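Long-range contact in beta-xylanase (Roseburia intestinalis L1-82, PDB 6SGF), which binds xylan weakly through this carbohydrate-binding module, one domain of a larger enzyme that probably hydrolyses internal beta-1,4-xylosidic linkages in xylans: residues S52-V66 with N118-K131. Numbering follows the deposited sequence.
Sequences SQVNAVTFQVADQKV and NATVSLVSVTFELK. With CD (cadmium ion), chain N; CD (cadmium ion), chain S.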
loop_
_atom_site.group_PDB
_atom_site.type_symbol
_atom_site.label_atom_id
_atom_site.label_comp_id
_atom_site.label_asym_id
_atom_site.label_seq_id
_atom_site.Cartn_x
_atom_site.Cartn_y
_atom_site.Cartn_z
ATOM N N SER B 52 5.833 12.717 19.092
ATOM C CA SER B 52 6.759 12.042 20.010
ATOM C C SER B 52 6.624 10.527 19.950
ATOM O O SER B 52 7.472 9.824 20.517
ATOM C CB SER B 52 6.601 12.424 21.480
ATOM O OG SER B 52 5.762 11.472 22.175
ATOM N N GLN B 53 5.531 9.995 19.359
ATOM C CA GLN B 53 5.334 8.545 19.306
ATOM C C GLN B 53 5.978 7.882 18.091
ATOM O O GLN B 53 5.977 6.652 18.003
ATOM C CB GLN B 53 3.846 8.117 19.239
ATOM C CG GLN B 53 2.860 8.665 20.246
ATOM C CD GLN B 53 1.410 8.308 19.844
ATOM O OE1 GLN B 53 0.691 7.633 20.580
ATOM N NE2 GLN B 53 0.994 8.763 18.658
ATOM N N VAL B 54 6.497 8.640 17.128
ATOM C CA VAL B 54 6.872 8.077 15.833
ATOM C C VAL B 54 8.377 7.877 15.764
ATOM O O VAL B 54 9.152 8.817 15.995
ATOM C CB VAL B 54 6.394 8.981 14.681
ATOM C CG1 VAL B 54 6.877 8.441 13.349
ATOM C CG2 VAL B 54 4.884 9.087 14.689
ATOM N N ASN B 55 8.798 6.659 15.435
ATOM C CA ASN B 55 10.213 6.410 15.227
ATOM C C ASN B 55 10.632 6.674 13.792
ATOM O O ASN B 55 11.690 7.251 13.554
ATOM C CB ASN B 55 10.579 4.969 15.586
ATOM C CG ASN B 55 12.062 4.782 15.673
ATOM O OD1 ASN B 55 12.734 5.494 16.420
ATOM N ND2 ASN B 55 12.596 3.850 14.895
ATOM N N ALA B 56 9.799 6.298 12.822
ATOM C CA ALA B 56 10.213 6.349 11.432
ATOM C C ALA B 56 8.985 6.549 10.563
ATOM O O ALA B 56 7.903 6.030 10.868
ATOM C CB ALA B 56 10.951 5.050 11.035
ATOM N N VAL B 57 9.166 7.309 9.487
ATOM C CA VAL B 57 8.160 7.462 8.439
ATOM C C VAL B 57 8.782 6.973 7.130
ATOM O O VAL B 57 9.794 7.522 6.679
ATOM C CB VAL B 57 7.685 8.919 8.295
ATOM C CG1 VAL B 57 6.577 9.002 7.259
ATOM C CG2 VAL B 57 7.173 9.493 9.640
ATOM N N THR B 58 8.165 5.975 6.498
ATOM C CA THR B 58 8.711 5.386 5.287
ATOM C C THR B 58 7.774 5.646 4.109
ATOM O O THR B 58 6.599 5.272 4.147
ATOM C CB THR B 58 8.951 3.890 5.474
ATOM O OG1 THR B 58 9.882 3.705 6.543
ATOM C CG2 THR B 58 9.538 3.284 4.195
ATOM N N PHE B 59 8.302 6.288 3.080
ATOM C CA PHE B 59 7.576 6.571 1.855
ATOM C C PHE B 59 7.941 5.500 0.841
ATOM O O PHE B 59 9.129 5.295 0.558
ATOM C CB PHE B 59 7.933 7.939 1.266
ATOM C CG PHE B 59 7.626 9.108 2.152
ATOM C CD1 PHE B 59 8.319 9.307 3.346
ATOM C CD2 PHE B 59 6.676 10.017 1.779
ATOM C CE1 PHE B 59 8.066 10.413 4.147
ATOM C CE2 PHE B 59 6.426 11.118 2.533
ATOM C CZ PHE B 59 7.121 11.322 3.743
ATOM N N GLN B 60 6.937 4.840 0.289
ATOM C CA GLN B 60 7.126 3.900 -0.804
ATOM C C GLN B 60 6.705 4.556 -2.112
ATOM O O GLN B 60 5.582 5.077 -2.222
ATOM C CB GLN B 60 6.324 2.621 -0.571
ATOM C CG GLN B 60 6.534 1.551 -1.647
ATOM C CD GLN B 60 5.799 0.232 -1.340
ATOM O OE1 GLN B 60 4.946 0.153 -0.454
ATOM N NE2 GLN B 60 6.134 -0.786 -2.080
ATOM N N VAL B 61 7.606 4.518 -3.096
ATOM C CA VAL B 61 7.395 5.124 -4.401
ATOM C C VAL B 61 7.611 4.096 -5.510
ATOM O O VAL B 61 8.182 3.018 -5.308
ATOM C CB VAL B 61 8.293 6.355 -4.620
ATOM C CG1 VAL B 61 8.024 7.411 -3.567
ATOM C CG2 VAL B 61 9.732 5.967 -4.635
ATOM N N ALA B 62 7.149 4.460 -6.706
ATOM C CA ALA B 62 7.312 3.623 -7.891
ATOM C C ALA B 62 7.496 4.536 -9.096
ATOM O O ALA B 62 7.079 5.686 -9.087
ATOM C CB ALA B 62 6.113 2.675 -8.065
ATOM N N ASP B 63 8.147 4.007 -10.128
ATOM C CA ASP B 63 8.367 4.727 -11.386
ATOM C C ASP B 63 9.006 6.098 -11.155
ATOM O O ASP B 63 8.649 7.097 -11.788
ATOM C CB ASP B 63 7.071 4.850 -12.171
ATOM C CG ASP B 63 6.740 3.576 -12.907
ATOM O OD1 ASP B 63 7.689 2.908 -13.366
ATOM O OD2 ASP B 63 5.550 3.275 -12.991
ATOM N N GLN B 64 9.978 6.137 -10.252
ATOM C CA GLN B 64 10.655 7.386 -9.916
ATOM C C GLN B 64 11.603 7.776 -11.044
ATOM O O GLN B 64 12.533 7.034 -11.371
ATOM C CB GLN B 64 11.426 7.242 -8.604
ATOM C CG GLN B 64 12.074 8.557 -8.128
ATOM C CD GLN B 64 12.862 8.405 -6.828
ATOM O OE1 GLN B 64 12.866 7.365 -6.200
ATOM N NE2 GLN B 64 13.547 9.447 -6.451
ATOM N N LYS B 65 11.373 8.952 -11.625
ATOM C CA LYS B 65 12.162 9.436 -12.746
ATOM C C LYS B 65 12.872 10.741 -12.437
ATOM O O LYS B 65 13.355 11.393 -13.368
ATOM C CB LYS B 65 11.304 9.616 -13.994
ATOM C CG LYS B 65 10.530 8.386 -14.385
ATOM C CD LYS B 65 11.312 7.369 -15.113
ATOM C CE LYS B 65 10.351 6.285 -15.651
ATOM N NZ LYS B 65 10.056 5.237 -14.615
ATOM N N VAL B 66 12.930 11.141 -11.168
ATOM C CA VAL B 66 13.596 12.376 -10.745
ATOM C C VAL B 66 13.962 12.223 -9.272
ATOM O O VAL B 66 13.214 11.556 -8.530
ATOM C CB VAL B 66 12.687 13.592 -11.000
ATOM C CG1 VAL B 66 11.370 13.434 -10.208
ATOM C CG2 VAL B 66 13.400 14.901 -10.634
ATOM N N ASN B 118 10.493 15.630 -17.910
ATOM C CA ASN B 118 9.944 14.292 -17.646
ATOM C C ASN B 118 10.169 13.897 -16.187
ATOM O O ASN B 118 10.637 12.797 -15.863
ATOM C CB ASN B 118 10.537 13.250 -18.592
ATOM C CG ASN B 118 10.219 13.536 -20.065
ATOM O OD1 ASN B 118 9.533 14.506 -20.397
ATOM N ND2 ASN B 118 10.722 12.681 -20.949
ATOM N N ALA B 119 9.873 14.833 -15.305
ATOM C CA ALA B 119 10.063 14.645 -13.868
ATOM C C ALA B 119 8.765 14.099 -13.289
ATOM O O ALA B 119 7.803 14.844 -13.103
ATOM C CB ALA B 119 10.435 15.969 -13.215
ATOM N N THR B 120 8.727 12.791 -13.044
ATOM C CA THR B 120 7.521 12.127 -12.579
ATOM C C THR B 120 7.904 11.091 -11.525
ATOM O O THR B 120 9.037 10.598 -11.489
ATOM C CB THR B 120 6.740 11.465 -13.745
ATOM O OG1 THR B 120 7.540 10.461 -14.363
ATOM C CG2 THR B 120 6.360 12.470 -14.822
ATOM N N VAL B 121 6.932 10.760 -10.675
ATOM C CA VAL B 121 7.085 9.714 -9.664
ATOM C C VAL B 121 5.679 9.329 -9.218
ATOM O O VAL B 121 4.731 10.102 -9.365
ATOM C CB VAL B 121 7.958 10.178 -8.468
ATOM C CG1 VAL B 121 7.264 11.313 -7.673
ATOM C CG2 VAL B 121 8.262 9.004 -7.558
ATOM N N SER B 122 5.533 8.115 -8.696
ATOM C CA SER B 122 4.279 7.663 -8.101
ATOM C C SER B 122 4.455 7.381 -6.620
ATOM O O SER B 122 5.443 6.758 -6.216
ATOM C CB SER B 122 3.784 6.401 -8.790
ATOM O OG SER B 122 3.575 6.661 -10.147
ATOM N N LEU B 123 3.489 7.814 -5.810
ATOM C CA LEU B 123 3.477 7.486 -4.391
ATOM C C LEU B 123 2.584 6.276 -4.186
ATOM O O LEU B 123 1.410 6.309 -4.561
ATOM C CB LEU B 123 2.991 8.662 -3.538
ATOM C CG LEU B 123 2.824 8.338 -2.050
ATOM C CD1 LEU B 123 4.131 8.101 -1.339
ATOM C CD2 LEU B 123 2.041 9.402 -1.323
ATOM N N VAL B 124 3.132 5.240 -3.548
ATOM C CA VAL B 124 2.440 3.987 -3.256
ATOM C C VAL B 124 1.842 3.989 -1.866
ATOM O O VAL B 124 0.674 3.637 -1.674
ATOM C CB VAL B 124 3.429 2.805 -3.422
ATOM C CG1 VAL B 124 2.786 1.476 -3.011
ATOM C CG2 VAL B 124 4.005 2.796 -4.838
ATOM N N SER B 125 2.631 4.353 -0.862
ATOM C CA SER B 125 2.153 4.273 0.502
ATOM C C SER B 125 3.080 5.074 1.392
ATOM O O SER B 125 4.223 5.349 1.023
ATOM C CB SER B 125 2.102 2.831 0.983
ATOM O OG SER B 125 3.397 2.278 1.103
ATOM N N VAL B 126 2.577 5.404 2.575
ATOM C CA VAL B 126 3.365 6.006 3.645
ATOM C C VAL B 126 3.092 5.236 4.927
ATOM O O VAL B 126 1.934 4.979 5.267
ATOM C CB VAL B 126 3.039 7.498 3.830
ATOM C CG1 VAL B 126 3.955 8.089 4.927
ATOM C CG2 VAL B 126 3.201 8.247 2.497
ATOM N N THR B 127 4.163 4.829 5.602
ATOM C CA THR B 127 4.094 3.998 6.798
ATOM C C THR B 127 4.699 4.728 7.988
ATOM O O THR B 127 5.808 5.248 7.888
ATOM C CB THR B 127 4.861 2.687 6.603
ATOM O OG1 THR B 127 4.218 1.876 5.595
ATOM C CG2 THR B 127 4.909 1.955 7.949
ATOM N N PHE B 128 3.974 4.761 9.103
ATOM C CA PHE B 128 4.452 5.319 10.364
ATOM C C PHE B 128 4.733 4.181 11.324
ATOM O O PHE B 128 3.811 3.442 11.689
ATOM C CB PHE B 128 3.413 6.257 10.946
ATOM C CG PHE B 128 3.159 7.444 10.072
ATOM C CD1 PHE B 128 2.337 7.338 8.972
ATOM C CD2 PHE B 128 3.786 8.638 10.331
ATOM C CE1 PHE B 128 2.125 8.420 8.151
ATOM C CE2 PHE B 128 3.567 9.741 9.514
ATOM C CZ PHE B 128 2.750 9.617 8.412
ATOM N N GLU B 129 5.999 4.004 11.687
ATOM C CA GLU B 129 6.361 3.016 12.689
ATOM C C GLU B 129 6.562 3.704 14.033
ATOM O O GLU B 129 7.394 4.614 14.153
ATOM C CB GLU B 129 7.599 2.213 12.325
ATOM C CG GLU B 129 7.803 1.151 13.415
ATOM C CD GLU B 129 8.624 0.008 12.962
ATOM O OE1 GLU B 129 8.998 0.032 11.771
ATOM O OE2 GLU B 129 8.905 -0.905 13.786
ATOM N N LEU B 130 5.834 3.262 15.038
ATOM C CA LEU B 130 5.872 3.930 16.328
ATOM C C LEU B 130 7.057 3.409 17.138
ATOM O O LEU B 130 7.576 2.317 16.908
ATOM C CB LEU B 130 4.575 3.713 17.087
ATOM C CG LEU B 130 3.292 4.019 16.300
ATOM C CD1 LEU B 130 2.098 3.917 17.215
ATOM C CD2 LEU B 130 3.379 5.399 15.647
ATOM N N LYS B 131 7.510 4.230 18.074
ATOM C CA LYS B 131 8.598 3.809 18.949
ATOM C C LYS B 131 8.185 2.615 19.797
ATOM O O LYS B 131 7.013 2.443 20.135
ATOM C CB LYS B 131 9.000 4.963 19.862
ATOM C CG LYS B 131 9.629 6.148 19.144
ATOM C CD LYS B 131 9.861 7.319 20.082
ATOM C CE LYS B 131 10.249 8.563 19.282
ATOM N NZ LYS B 131 10.321 9.800 20.104
HETATM CD CD CD N . 7.781 0.776 -14.391
HETATM CD CD CD S . 10.582 -1.809 12.053
HETATM O O HOH W 1 5.258 2.798 3.152
HETATM O O HOH W 2 8.255 3.475 8.789
HETATM O O HOH W 3 6.884 8.073 -13.377
HETATM O O HOH W 4 3.723 3.911 -10.911
HETATM O O HOH W 5 8.658 0.253 -13.060
#
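Two classic beta bulges interrupt the antiparallel pairing of strands 54-62 and 119-130 in a beta-sandwich xylan-binding module; each sets two residues opposite one and shifts the register by one, a worked example of how bulges accommodate the twist of a sheet. At one, Asn55 and Ala56 both face Glu129, whose carbonyl O accepts hydrogen bonds from both backbone N-H groups, Asn55 N at 2.8 Å and Ala56 N at 3.2 Å, each in the carbonyl plane. At the other, Gln60 O accepts a hydrogen bond from Val124 N at 2.8 Å and a weak one from Ser125 N.

Between the bulges, Val57, Phe59, Val126 and Phe128 turn toward the five-stranded sheet, where Phe128 meets Leu45 and Ile49 of strand 40-50. With CG1 anti to its own N (chi1 -176°), Val57 places that methyl over one Phe128 face, offset toward the rim, a CH-pi contact 4.2 Å from the centroid; CG1 also meets Val126 CG1 at 3.6 Å.

On the reverse face, the extended Gln60 side chain runs past Val124, its CD 3.7 Å from Val124 CG1, and brings OE1 to 3.1 Å from Ser125 OG and into a weak hydrogen bond with Thr10 OG1 of the second subunit. An alanine here lacks the amide and would probably leave Val124 CG1 less covered and Ser125 OG short of a polar neighbour. Water 1 bridges Ser125 OG, Thr127 OG1 and Thr58 O, so polar groups here share a water while the Val57-Phe128 face is apolar.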